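Local coordinates for protein Afp3 (Serratia entomophila, PDB 6RBN) that probably builds part of the contractile sheath that surrounds the inner tube of the anti-feeding prophage, a phage-tail-like injection system, at residues Ile50-Trp53 / Leu54-Thr57; Thr164-Thr167 / Ala168-Ala172; Tyr278-Thr281 / Asp282-Gly286; Asn372-Leu375 / Thr376-Arg379; Met416-Asp419 / Glu420-Gln423. All blocks are in the same frame, centred on the assembly; numbering follows the deposited sequence.

Interaction 1 (Ile50-Trp53 / Leu54-Thr57)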
loop_
_atom_site.group_PDB
_atom_site.type_symbol
_atom_site.label_atom_id
_atom_site.label_comp_id
_atom_site.label_asym_id
_atom_site.label_seq_id
_atom_site.Cartn_x
_atom_site.Cartn_y
_atom_site.Cartn_z
ATOM N N ILE D 50 4.997 33.020 58.831
ATOM C CA ILE D 50 5.836 32.140 59.636
ATOM C C ILE D 50 5.759 30.757 59.000
ATOM O O ILE D 50 4.869 29.964 59.319
ATOM C CB ILE D 50 5.397 32.117 61.104
ATOM C CG1 ILE D 50 5.435 33.529 61.674
ATOM C CG2 ILE D 50 6.306 31.251 61.937
ATOM C CD1 ILE D 50 6.806 34.151 61.672
ATOM N N GLY D 51 6.710 30.458 58.113
ATOM C CA GLY D 51 6.616 29.253 57.306
ATOM C C GLY D 51 6.855 27.966 58.071
ATOM O O GLY D 51 6.374 26.907 57.663
ATOM N N SER D 52 7.589 28.031 59.177
ATOM C CA SER D 52 7.859 26.857 59.992
ATOM C C SER D 52 8.097 27.314 61.422
ATOM O O SER D 52 8.059 28.506 61.726
ATOM C CB SER D 52 9.054 26.072 59.453
ATOM O OG SER D 52 10.247 26.826 59.557
ATOM N N TRP D 53 8.348 26.350 62.310
ATOM C CA TRP D 53 8.666 26.697 63.692
ATOM C C TRP D 53 10.047 27.334 63.797
ATOM O O TRP D 53 10.299 28.140 64.698
ATOM C CB TRP D 53 8.575 25.459 64.582
ATOM C CG TRP D 53 8.921 25.735 66.005
ATOM C CD1 TRP D 53 10.074 25.401 66.643
ATOM C CD2 TRP D 53 8.126 26.441 66.960
ATOM N NE1 TRP D 53 10.040 25.838 67.941
ATOM C CE2 TRP D 53 8.853 26.480 68.161
ATOM C CE3 TRP D 53 6.863 27.035 66.919
ATOM C CZ2 TRP D 53 8.365 27.089 69.309
ATOM C CZ3 TRP D 53 6.379 27.637 68.058
ATOM C CH2 TRP D 53 7.126 27.661 69.236
ATOM N N LEU D 54 10.947 26.989 62.875
ATOM C CA LEU D 54 12.269 27.606 62.848
ATOM C C LEU D 54 12.183 29.084 62.485
ATOM O O LEU D 54 13.009 29.887 62.927
ATOM C CB LEU D 54 13.160 26.864 61.856
ATOM C CG LEU D 54 14.655 27.167 61.823
ATOM C CD1 LEU D 54 15.207 27.376 63.220
ATOM C CD2 LEU D 54 15.368 26.027 61.167
ATOM N N ASP D 55 11.191 29.461 61.675
ATOM C CA ASP D 55 11.005 30.868 61.345
ATOM C C ASP D 55 10.446 31.641 62.530
ATOM O O ASP D 55 10.675 32.848 62.658
ATOM C CB ASP D 55 10.088 31.010 60.133
ATOM C CG ASP D 55 10.735 30.525 58.853
ATOM O OD1 ASP D 55 11.979 30.586 58.753
ATOM O OD2 ASP D 55 10.003 30.087 57.940
ATOM N N TYR D 56 9.703 30.963 63.407
ATOM C CA TYR D 56 9.157 31.628 64.585
ATOM C C TYR D 56 10.245 31.930 65.605
ATOM O O TYR D 56 10.221 32.980 66.256
ATOM C CB TYR D 56 8.060 30.771 65.213
ATOM C CG TYR D 56 7.443 31.388 66.446
ATOM C CD1 TYR D 56 6.573 32.461 66.346
ATOM C CD2 TYR D 56 7.729 30.891 67.709
ATOM C CE1 TYR D 56 6.007 33.023 67.468
ATOM C CE2 TYR D 56 7.168 31.450 68.836
ATOM C CZ TYR D 56 6.309 32.514 68.708
ATOM O OH TYR D 56 5.748 33.072 69.828
ATOM N N THR D 57 11.210 31.021 65.763
ATOM C CA THR D 57 12.249 31.211 66.766
ATOM C C THR D 57 13.251 32.286 66.373
ATOM O O THR D 57 13.939 32.820 67.248
ATOM C CB THR D 57 12.982 29.900 67.023
ATOM O OG1 THR D 57 13.601 29.454 65.811
ATOM C CG2 THR D 57 12.013 28.842 67.505
#
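Trp53 and Tyr56 swing their rings to the same flank of helix 53-59, in a short-range contact at the helix start, just after the chain leaves strand 48-49. The rings meet at an angle rather than flat: the Trp53 six-membered ring and the Tyr56 ring have planes 32° apart and centroids 5.0 Å from each other. The nearest approach runs from CD2 of Tyr56 to CZ3 of Trp53, at 3.5 Å, with Tyr56 CD2 over the indole face. Both first torsions place CG opposite the backbone N (chi1 close to 180° in both), which carries the two rings off the helix together. Thr57 comes to the same indole face further along, its side chain at about a right angle to that of Trp53; methyl CG2 makes a CH-pi contact 4.0 Å from the centroid of the five-membered ring.

Ile50 crosses Tyr56 at a slant, its CG2 methyl 3.7 Å from Tyr56 CB. Backbone bonds hold the turn, with Thr57 N giving to Trp53 O at 3.2 Å and weaker bonds to Ser52 O from Asp55 N and Tyr56 N. The Asp55 carboxylate reaches back to the loop, where Gly51 N gives OD2 a weak bond. Helix 111-120 lies against both aromatics, while Ser52 and Leu54 meet the chain of Afp2. On the last residue of the segment, hydroxyl OG1 of Thr57 donates to Leu54 O at 3.0 Å, arriving from above the carbonyl plane, 39° out of it.

Interaction 2 (Thr164-Thr167 / Ala168-Ala172)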
loop_
_atom_site.group_PDB
_atom_site.type_symbol
_atom_site.label_atom_id
_atom_site.label_comp_id
_atom_site.label_asym_id
_atom_site.label_seq_id
_atom_site.Cartn_x
_atom_site.Cartn_y
_atom_site.Cartn_z
ATOM N N THR D 164 -11.863 38.716 77.577
ATOM C CA THR D 164 -12.161 40.019 77.002
ATOM C C THR D 164 -11.217 40.388 75.866
ATOM O O THR D 164 -11.525 41.304 75.098
ATOM C CB THR D 164 -12.099 41.099 78.079
ATOM O OG1 THR D 164 -10.787 41.129 78.650
ATOM C CG2 THR D 164 -13.115 40.814 79.172
ATOM N N TYR D 165 -10.077 39.705 75.758
ATOM C CA TYR D 165 -9.179 39.918 74.629
ATOM C C TYR D 165 -9.800 39.396 73.341
ATOM O O TYR D 165 -9.718 40.050 72.297
ATOM C CB TYR D 165 -7.850 39.218 74.901
ATOM C CG TYR D 165 -6.747 39.459 73.894
ATOM C CD1 TYR D 165 -5.917 40.564 73.994
ATOM C CD2 TYR D 165 -6.540 38.582 72.844
ATOM C CE1 TYR D 165 -4.902 40.776 73.081
ATOM C CE2 TYR D 165 -5.536 38.783 71.930
ATOM C CZ TYR D 165 -4.723 39.879 72.050
ATOM O OH TYR D 165 -3.725 40.072 71.129
ATOM N N ARG D 166 -10.427 38.221 73.402
ATOM C CA ARG D 166 -10.989 37.607 72.205
ATOM C C ARG D 166 -12.261 38.308 71.759
ATOM O O ARG D 166 -12.555 38.361 70.561
ATOM C CB ARG D 166 -11.261 36.130 72.460
ATOM C CG ARG D 166 -10.014 35.303 72.593
ATOM C CD ARG D 166 -10.356 33.888 72.983
ATOM N NE ARG D 166 -10.890 33.849 74.337
ATOM C CZ ARG D 166 -11.295 32.745 74.948
ATOM N NH1 ARG D 166 -11.207 31.583 74.334
ATOM N NH2 ARG D 166 -11.769 32.801 76.183
ATOM N N THR D 167 -13.037 38.837 72.711
ATOM C CA THR D 167 -14.257 39.563 72.382
ATOM C C THR D 167 -13.961 40.847 71.613
ATOM O O THR D 167 -14.719 41.206 70.706
ATOM C CB THR D 167 -15.031 39.854 73.672
ATOM O OG1 THR D 167 -15.272 38.621 74.358
ATOM C CG2 THR D 167 -16.370 40.513 73.390
ATOM N N ALA D 168 -12.847 41.512 71.920
ATOM C CA ALA D 168 -12.431 42.662 71.128
ATOM C C ALA D 168 -11.947 42.247 69.745
ATOM O O ALA D 168 -12.083 43.013 68.785
ATOM C CB ALA D 168 -11.339 43.436 71.861
ATOM N N VAL D 169 -11.384 41.045 69.620
ATOM C CA VAL D 169 -10.940 40.562 68.319
ATOM C C VAL D 169 -12.117 40.034 67.507
ATOM O O VAL D 169 -12.229 40.310 66.308
ATOM C CB VAL D 169 -9.839 39.500 68.506
ATOM C CG1 VAL D 169 -9.450 38.872 67.184
ATOM C CG2 VAL D 169 -8.621 40.124 69.151
ATOM N N TYR D 170 -13.027 39.293 68.149
ATOM C CA TYR D 170 -14.160 38.713 67.430
ATOM C C TYR D 170 -15.149 39.780 66.981
ATOM O O TYR D 170 -15.848 39.591 65.981
ATOM C CB TYR D 170 -14.883 37.685 68.303
ATOM C CG TYR D 170 -14.097 36.432 68.614
ATOM C CD1 TYR D 170 -12.977 36.079 67.875
ATOM C CD2 TYR D 170 -14.476 35.605 69.662
ATOM C CE1 TYR D 170 -12.260 34.938 68.169
ATOM C CE2 TYR D 170 -13.766 34.462 69.963
ATOM C CZ TYR D 170 -12.660 34.134 69.212
ATOM O OH TYR D 170 -11.947 32.997 69.504
ATOM N N GLY D 171 -15.225 40.899 67.702
ATOM C CA GLY D 171 -16.076 41.991 67.269
ATOM C C GLY D 171 -15.473 42.802 66.144
ATOM O O GLY D 171 -16.205 43.342 65.310
ATOM N N ALA D 172 -14.144 42.898 66.098
ATOM C CA ALA D 172 -13.482 43.628 65.026
ATOM C C ALA D 172 -13.475 42.845 63.721
ATOM O O ALA D 172 -13.372 43.444 62.646
ATOM C CB ALA D 172 -12.050 43.976 65.431
#
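One face of the Tyr170 ring is taken up by Arg166, the residue one turn earlier on helix 163-172, so this is an i to i+4 pairing within a single helix. Two parts of Arg166 lie over that face. Its carbonyl O sits 3.1 Å above the ring plane, offset toward the rim near CG, and its CB makes a CH-pi contact 4.2 Å from the ring centroid, 23° off the normal. The side chains then run next to each other in the same direction, and the Arg166 chain keeps company with the tyrosine as far as CD, 3.9 Å from Tyr170 OH. Its guanidinium does not lie flat on the ring: the planes are 46° apart, and a bend at chi3 turns this group.

The second aromatic, Tyr165, points from another side of the helix, and Val169 CG2 approaches its ring obliquely, 4.4 Å from CE2. Tyr165 packs with Val169 on Val33 of strand 31-34, receives a cation-pi contact from Arg35 and bonds through its hydroxyl to Leu131 O. Tyr170 presses on strand 185-188, at Leu185 and Ala187, so the helix reaches two strands through different flanks. Arg166 NE bonds to Asp162 O and NH1 has a long, weak ion pair with Asp188, while Thr167 turns its hydroxyl back along the helix to Glu163 O. Main-chain bonds supply the frame: Gly171 N gives to Thr167 O at 3.1 Å, and Tyr170 N to Arg166 O, the very oxygen that lies over the ring, with an N-H...O angle of 159°.

Interaction 3 (Tyr278-Thr281 / Asp282-Gly286)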
loop_
_atom_site.group_PDB
_atom_site.type_symbol
_atom_site.label_atom_id
_atom_site.label_comp_id
_atom_site.label_asym_id
_atom_site.label_seq_id
_atom_site.Cartn_x
_atom_site.Cartn_y
_atom_site.Cartn_z
ATOM N N TYR D 278 -7.432 21.211 60.745
ATOM C CA TYR D 278 -8.034 21.490 59.447
ATOM C C TYR D 278 -7.031 21.248 58.330
ATOM O O TYR D 278 -7.372 20.685 57.288
ATOM C CB TYR D 278 -8.568 22.919 59.361
ATOM C CG TYR D 278 -9.856 23.197 60.098
ATOM C CD1 TYR D 278 -10.499 22.215 60.835
ATOM C CD2 TYR D 278 -10.483 24.424 59.969
ATOM C CE1 TYR D 278 -11.683 22.481 61.491
ATOM C CE2 TYR D 278 -11.672 24.687 60.601
ATOM C CZ TYR D 278 -12.269 23.713 61.358
ATOM O OH TYR D 278 -13.455 23.974 61.995
ATOM N N GLY D 279 -5.786 21.678 58.531
ATOM C CA GLY D 279 -4.770 21.469 57.515
ATOM C C GLY D 279 -4.372 20.013 57.377
ATOM O O GLY D 279 -3.969 19.569 56.301
ATOM N N LYS D 280 -4.476 19.252 58.466
ATOM C CA LYS D 280 -4.205 17.822 58.397
ATOM C C LYS D 280 -5.316 17.087 57.660
ATOM O O LYS D 280 -5.052 16.175 56.872
ATOM C CB LYS D 280 -4.032 17.256 59.803
ATOM C CG LYS D 280 -3.638 15.800 59.842
ATOM C CD LYS D 280 -3.632 15.271 61.258
ATOM C CE LYS D 280 -2.434 15.771 62.027
ATOM N NZ LYS D 280 -2.374 15.157 63.377
ATOM N N THR D 281 -6.568 17.479 57.902
ATOM C CA THR D 281 -7.701 16.791 57.292
ATOM C C THR D 281 -7.812 17.127 55.810
ATOM O O THR D 281 -8.097 16.253 54.983
ATOM C CB THR D 281 -8.987 17.164 58.031
ATOM O OG1 THR D 281 -8.845 16.831 59.416
ATOM C CG2 THR D 281 -10.182 16.413 57.478
ATOM N N ASP D 282 -7.572 18.391 55.454
ATOM C CA ASP D 282 -7.703 18.809 54.062
ATOM C C ASP D 282 -6.590 18.228 53.201
ATOM O O ASP D 282 -6.796 17.946 52.016
ATOM C CB ASP D 282 -7.705 20.333 53.967
ATOM C CG ASP D 282 -8.894 20.954 54.661
ATOM O OD1 ASP D 282 -9.924 20.271 54.805
ATOM O OD2 ASP D 282 -8.799 22.130 55.070
ATOM N N GLY D 283 -5.403 18.047 53.778
ATOM C CA GLY D 283 -4.312 17.454 53.024
ATOM C C GLY D 283 -4.502 15.967 52.794
ATOM O O GLY D 283 -4.098 15.433 51.758
ATOM N N GLU D 284 -5.122 15.281 53.750
ATOM C CA GLU D 284 -5.289 13.838 53.683
ATOM C C GLU D 284 -6.628 13.406 53.109
ATOM O O GLU D 284 -6.705 12.334 52.503
ATOM C CB GLU D 284 -5.128 13.227 55.079
ATOM C CG GLU D 284 -3.734 13.361 55.656
ATOM C CD GLU D 284 -3.636 12.807 57.061
ATOM O OE1 GLU D 284 -4.682 12.421 57.621
ATOM O OE2 GLU D 284 -2.515 12.764 57.610
ATOM N N ARG D 285 -7.683 14.200 53.285
ATOM C CA ARG D 285 -9.022 13.801 52.878
ATOM C C ARG D 285 -9.752 14.822 52.024
ATOM O O ARG D 285 -10.685 14.437 51.313
ATOM C CB ARG D 285 -9.885 13.497 54.111
ATOM C CG ARG D 285 -9.407 12.343 54.972
ATOM C CD ARG D 285 -9.566 11.013 54.264
ATOM N NE ARG D 285 -10.959 10.725 53.936
ATOM C CZ ARG D 285 -11.818 10.141 54.764
ATOM N NH1 ARG D 285 -11.433 9.783 55.980
ATOM N NH2 ARG D 285 -13.065 9.919 54.378
ATOM N N GLY D 286 -9.375 16.095 52.065
ATOM C CA GLY D 286 -10.060 17.128 51.320
ATOM C C GLY D 286 -10.946 17.986 52.207
ATOM O O GLY D 286 -11.257 17.644 53.348
#
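Thr281 O is where the backbone bonds converge as helix 271-284 runs out. Arg285 N reaches it at 2.7 Å, and Glu284 N and Gly286 N add weak bonds to the same oxygen. Before that the regular turns hold, with Asp282 N on Tyr278 O at 2.9 Å, Gly283 N on Gly279 O and Glu284 N on Lys280 O. Thr281 OG1 adds a bond within the helix, one turn back, to Val277 O.

Two side chains make polar links to the rest of the chain. Asp282 OD2 takes a salt bridge from Arg351 and a hydrogen bond with Thr27 OG1, tying the helix to helix 347-364 and to the N-terminal part of the chain. Tyr278 OH bonds with Tyr207 OH.

Lys280 and Glu284 run side by side, one turn apart and pointing the same way. The carboxylate lies beside the aliphatic part of the lysine, Glu284 OE2 3.9 Å from Lys280 CG, while NZ stays 6.2 Å from OE2, too far for a salt bridge. Glu284 extends beyond CG, whereas the lysine bends at chi3 (-75°), sending its amine elsewhere.

Arg285 leaves helical angles and Gly286 follows with phi 104°, a conformation suited to glycine: a glycine-terminated helix C-terminus within the subtilisin-like domain of the sheath protein.

Interaction 4 (Asn372-Leu375 / Thr376-Arg379)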
loop_
_atom_site.group_PDB
_atom_site.type_symbol
_atom_site.label_atom_id
_atom_site.label_comp_id
_atom_site.label_asym_id
_atom_site.label_seq_id
_atom_site.Cartn_x
_atom_site.Cartn_y
_atom_site.Cartn_z
ATOM N N ASN D 372 -15.099 41.643 26.094
ATOM C CA ASN D 372 -16.339 41.079 26.626
ATOM C C ASN D 372 -17.196 40.609 25.455
ATOM O O ASN D 372 -18.182 41.236 25.064
ATOM C CB ASN D 372 -17.062 42.106 27.485
ATOM C CG ASN D 372 -18.168 41.498 28.323
ATOM O OD1 ASN D 372 -18.406 40.292 28.287
ATOM N ND2 ASN D 372 -18.854 42.335 29.086
ATOM N N SER D 373 -16.812 39.471 24.892
ATOM C CA SER D 373 -17.478 38.879 23.744
ATOM C C SER D 373 -17.872 37.442 24.070
ATOM O O SER D 373 -17.572 36.923 25.143
ATOM C CB SER D 373 -16.580 38.938 22.508
ATOM O OG SER D 373 -15.420 38.146 22.682
ATOM N N GLN D 374 -18.547 36.801 23.117
ATOM C CA GLN D 374 -19.039 35.446 23.333
ATOM C C GLN D 374 -17.914 34.424 23.290
ATOM O O GLN D 374 -18.060 33.335 23.848
ATOM C CB GLN D 374 -20.110 35.129 22.287
ATOM C CG GLN D 374 -21.085 34.015 22.640
ATOM C CD GLN D 374 -20.627 32.644 22.211
ATOM O OE1 GLN D 374 -19.837 32.499 21.291
ATOM N NE2 GLN D 374 -21.155 31.624 22.858
ATOM N N LEU D 375 -16.791 34.761 22.654
ATOM C CA LEU D 375 -15.614 33.899 22.678
ATOM C C LEU D 375 -14.984 33.858 24.062
ATOM O O LEU D 375 -14.479 32.811 24.476
ATOM C CB LEU D 375 -14.614 34.380 21.620
ATOM C CG LEU D 375 -13.282 33.714 21.247
ATOM C CD1 LEU D 375 -12.130 34.164 22.126
ATOM C CD2 LEU D 375 -13.397 32.208 21.286
ATOM N N THR D 376 -15.002 34.973 24.787
ATOM C CA THR D 376 -14.452 35.001 26.136
ATOM C C THR D 376 -15.364 34.283 27.122
ATOM O O THR D 376 -14.876 33.613 28.037
ATOM C CB THR D 376 -14.218 36.452 26.565
ATOM O OG1 THR D 376 -13.376 37.097 25.603
ATOM C CG2 THR D 376 -13.534 36.536 27.912
ATOM N N TRP D 377 -16.679 34.366 26.916
ATOM C CA TRP D 377 -17.639 33.746 27.825
ATOM C C TRP D 377 -17.556 32.229 27.777
ATOM O O TRP D 377 -17.847 31.563 28.773
ATOM C CB TRP D 377 -19.056 34.188 27.462
ATOM C CG TRP D 377 -19.276 35.653 27.541
ATOM C CD1 TRP D 377 -18.504 36.569 28.187
ATOM C CD2 TRP D 377 -20.303 36.390 26.880
ATOM N NE1 TRP D 377 -19.009 37.827 28.000
ATOM C CE2 TRP D 377 -20.113 37.744 27.196
ATOM C CE3 TRP D 377 -21.378 36.031 26.062
ATOM C CZ2 TRP D 377 -20.954 38.738 26.725
ATOM C CZ3 TRP D 377 -22.209 37.022 25.596
ATOM C CH2 TRP D 377 -21.995 38.358 25.929
ATOM N N LYS D 378 -17.164 31.669 26.632
ATOM C CA LYS D 378 -16.957 30.233 26.531
ATOM C C LYS D 378 -15.604 29.812 27.084
ATOM O O LYS D 378 -15.455 28.678 27.544
ATOM C CB LYS D 378 -17.086 29.781 25.078
ATOM C CG LYS D 378 -18.407 30.106 24.376
ATOM C CD LYS D 378 -19.593 29.271 24.842
ATOM C CE LYS D 378 -20.525 30.051 25.761
ATOM N NZ LYS D 378 -21.742 29.282 26.118
ATOM N N ARG D 379 -14.607 30.699 27.035
ATOM C CA ARG D 379 -13.323 30.403 27.662
ATOM C C ARG D 379 -13.427 30.431 29.175
ATOM O O ARG D 379 -12.668 29.740 29.863
ATOM C CB ARG D 379 -12.259 31.392 27.196
ATOM C CG ARG D 379 -11.869 31.255 25.743
ATOM C CD ARG D 379 -10.881 32.333 25.328
ATOM N NE ARG D 379 -9.582 32.179 25.972
ATOM C CZ ARG D 379 -9.100 33.003 26.896
ATOM N NH1 ARG D 379 -9.812 34.048 27.293
ATOM N NH2 ARG D 379 -7.906 32.783 27.426
#
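Ser373 O receives Trp377 N at 3.2 Å and, weakly, Thr376 N, opening helix 374-392 with Ser373 at the N-cap position. The residue before the cap and the fifth one on from it are then joined by side chains: Trp377 NE1 donates to Asn372 OD1 at 2.6 Å. The oxygen lies in the indole plane, at its edge, and the donor stands almost straight beyond the amide C=O, at 175°, while the amide itself is turned 76° from the ring. Trp377 carries its indole back over the helix start, CG beside the backbone N (chi1 -60°). One ring face thereby settles on the first backbone units: Ser373 O is 3.0 Å above the plane, and Gln374 CA 3.5 Å.

Gln374 meets the six-membered ring with CG, 4.0 Å from Trp377 CE3, then bends at chi2 so that NE2 lies against the Lys378 chain, 3.4 Å from CE. Polar atoms of both find partners elsewhere: Gln374 OE1 bonds to Val106 N of the Afp1 chain, Lys378 NZ to Gln381. Leu375 CD1 touches Arg379 CD at 3.9 Å.

The helix start is thus wedged between partners. Afp1, the tube protein, packs on Leu375, Lys378 and Arg379, while Asn372, Thr376 and Trp377 face Met426 of strand 425-432, with helix 418-422 alongside.

Interaction 5 (Met416-Asp419 / Glu420-Gln423)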
loop_
_atom_site.group_PDB
_atom_site.type_symbol
_atom_site.label_atom_id
_atom_site.label_comp_id
_atom_site.label_asym_id
_atom_site.label_seq_id
_atom_site.Cartn_x
_atom_site.Cartn_y
_atom_site.Cartn_z
ATOM N N MET D 416 -27.676 37.258 31.508
ATOM C CA MET D 416 -27.309 38.650 31.289
ATOM C C MET D 416 -28.370 39.359 30.468
ATOM O O MET D 416 -29.319 38.748 29.973
ATOM C CB MET D 416 -25.952 38.808 30.595
ATOM C CG MET D 416 -24.755 38.665 31.503
ATOM S SD MET D 416 -23.222 39.180 30.718
ATOM C CE MET D 416 -22.719 37.707 29.861
ATOM N N THR D 417 -28.220 40.675 30.379
ATOM C CA THR D 417 -28.938 41.522 29.444
ATOM C C THR D 417 -27.915 42.375 28.711
ATOM O O THR D 417 -26.785 42.536 29.172
ATOM C CB THR D 417 -29.965 42.426 30.140
ATOM O OG1 THR D 417 -29.300 43.271 31.086
ATOM C CG2 THR D 417 -31.036 41.609 30.847
ATOM N N GLN D 418 -28.331 42.935 27.571
ATOM C CA GLN D 418 -27.419 43.714 26.735
ATOM C C GLN D 418 -26.961 44.995 27.427
ATOM O O GLN D 418 -25.843 45.465 27.182
ATOM C CB GLN D 418 -28.093 44.021 25.395
ATOM C CG GLN D 418 -27.232 44.762 24.387
ATOM C CD GLN D 418 -25.964 44.015 24.039
ATOM O OE1 GLN D 418 -24.879 44.367 24.497
ATOM N NE2 GLN D 418 -26.093 42.984 23.219
ATOM N N ASP D 419 -27.774 45.538 28.335
ATOM C CA ASP D 419 -27.364 46.698 29.115
ATOM C C ASP D 419 -26.256 46.362 30.110
ATOM O O ASP D 419 -25.520 47.261 30.528
ATOM C CB ASP D 419 -28.576 47.284 29.844
ATOM C CG ASP D 419 -28.282 48.623 30.491
ATOM O OD1 ASP D 419 -28.195 49.634 29.764
ATOM O OD2 ASP D 419 -28.131 48.664 31.731
ATOM N N GLU D 420 -26.102 45.091 30.473
ATOM C CA GLU D 420 -25.068 44.675 31.410
ATOM C C GLU D 420 -23.734 44.392 30.739
ATOM O O GLU D 420 -22.688 44.566 31.373
ATOM C CB GLU D 420 -25.535 43.440 32.177
ATOM C CG GLU D 420 -26.655 43.735 33.152
ATOM C CD GLU D 420 -27.241 42.482 33.758
ATOM O OE1 GLU D 420 -26.911 41.383 33.272
ATOM O OE2 GLU D 420 -28.032 42.592 34.715
ATOM N N ILE D 421 -23.737 43.946 29.479
ATOM C CA ILE D 421 -22.489 43.845 28.728
ATOM C C ILE D 421 -21.906 45.231 28.481
ATOM O O ILE D 421 -20.691 45.439 28.596
ATOM C CB ILE D 421 -22.706 43.063 27.415
ATOM C CG1 ILE D 421 -22.887 41.571 27.687
ATOM C CG2 ILE D 421 -21.564 43.251 26.433
ATOM C CD1 ILE D 421 -24.287 41.092 27.697
ATOM N N ASN D 422 -22.771 46.211 28.199
ATOM C CA ASN D 422 -22.318 47.548 27.833
ATOM C C ASN D 422 -21.659 48.276 28.996
ATOM O O ASN D 422 -20.817 49.151 28.776
ATOM C CB ASN D 422 -23.490 48.365 27.298
ATOM C CG ASN D 422 -23.995 47.854 25.972
ATOM O OD1 ASN D 422 -23.213 47.480 25.101
ATOM N ND2 ASN D 422 -25.310 47.836 25.807
ATOM N N GLN D 423 -22.014 47.932 30.230
ATOM C CA GLN D 423 -21.324 48.468 31.390
ATOM C C GLN D 423 -20.168 47.584 31.843
ATOM O O GLN D 423 -19.588 47.833 32.903
ATOM C CB GLN D 423 -22.316 48.708 32.531
ATOM C CG GLN D 423 -23.033 47.485 33.036
ATOM C CD GLN D 423 -24.101 47.840 34.049
ATOM O OE1 GLN D 423 -24.275 49.007 34.396
ATOM N NE2 GLN D 423 -24.822 46.839 34.530
#
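Glu420 folds back on Thr417, the N-cap residue of the short helix 418-422, and OE1 accepts the Thr417 backbone N at 3.3 Å. This is one half of a capping box: the third helical residue binds the N-H of the cap. The nitrogen does not arrive in the carboxylate plane but from above it, 60° out. Its approach is set by the side chain, which leaves with CG beside the backbone N (chi1 -70°) and continues extended. On the way, Glu420 CG passes 3.4 Å from Thr417 OG1, and OE1 ends close to Met416 CA. The Glu420 backbone N is held as well, by Thr417 O at 2.9 Å, so the same two residues are linked through main chain and side chain. A carboxylate here would probably also favour the helix N-terminus electrostatically.

Ile421, the next residue, turns to Met416 just before the cap. Its CD1 methyl touches Met416 SD at 3.7 Å, the two side chains crossing at about a right angle, and also approaches Thr417 O. Met416 and Ile421, the latter at the fourth helical position, are the partners of a hydrophobic staple, which here accompanies the capping bond.

Asp419 contributes mainly through its carbonyl: Gln423 CG comes within 3.5 Å of Asp419 O, where the helix ends. Asn422 N gives a weak bond to Gln418 O.

Within the fold, Met416 packs on Met426 and Ile427 of strand 425-432, and Glu420 also touches Ile427. Ile421 lies on Lys412, and together with Met416 faces the start of helix 374-392.

Interactions 4 and 5 form one cluster, their centres about 14 Å apart. Trp377 of 372-379 packs against both staple residues of interaction 5: its CZ2 is 3.6 Å from Ile421 CG1, and its CE2 is 3.7 Å from Met416 CE, so two helix starts share one small apolar patch in the C-terminal domain. The tube protein Afp1 touches interaction 4 through other residues of 372-379. Interactions 1, 2 and 3 belong to the other part of the chain, with centres about 21 to 28 Å apart and no direct touch. Interaction 3, nearest the chain centre, is about 36 Å centre to centre from interaction 4, whereas interaction 1 is about 50 Å from interaction 5.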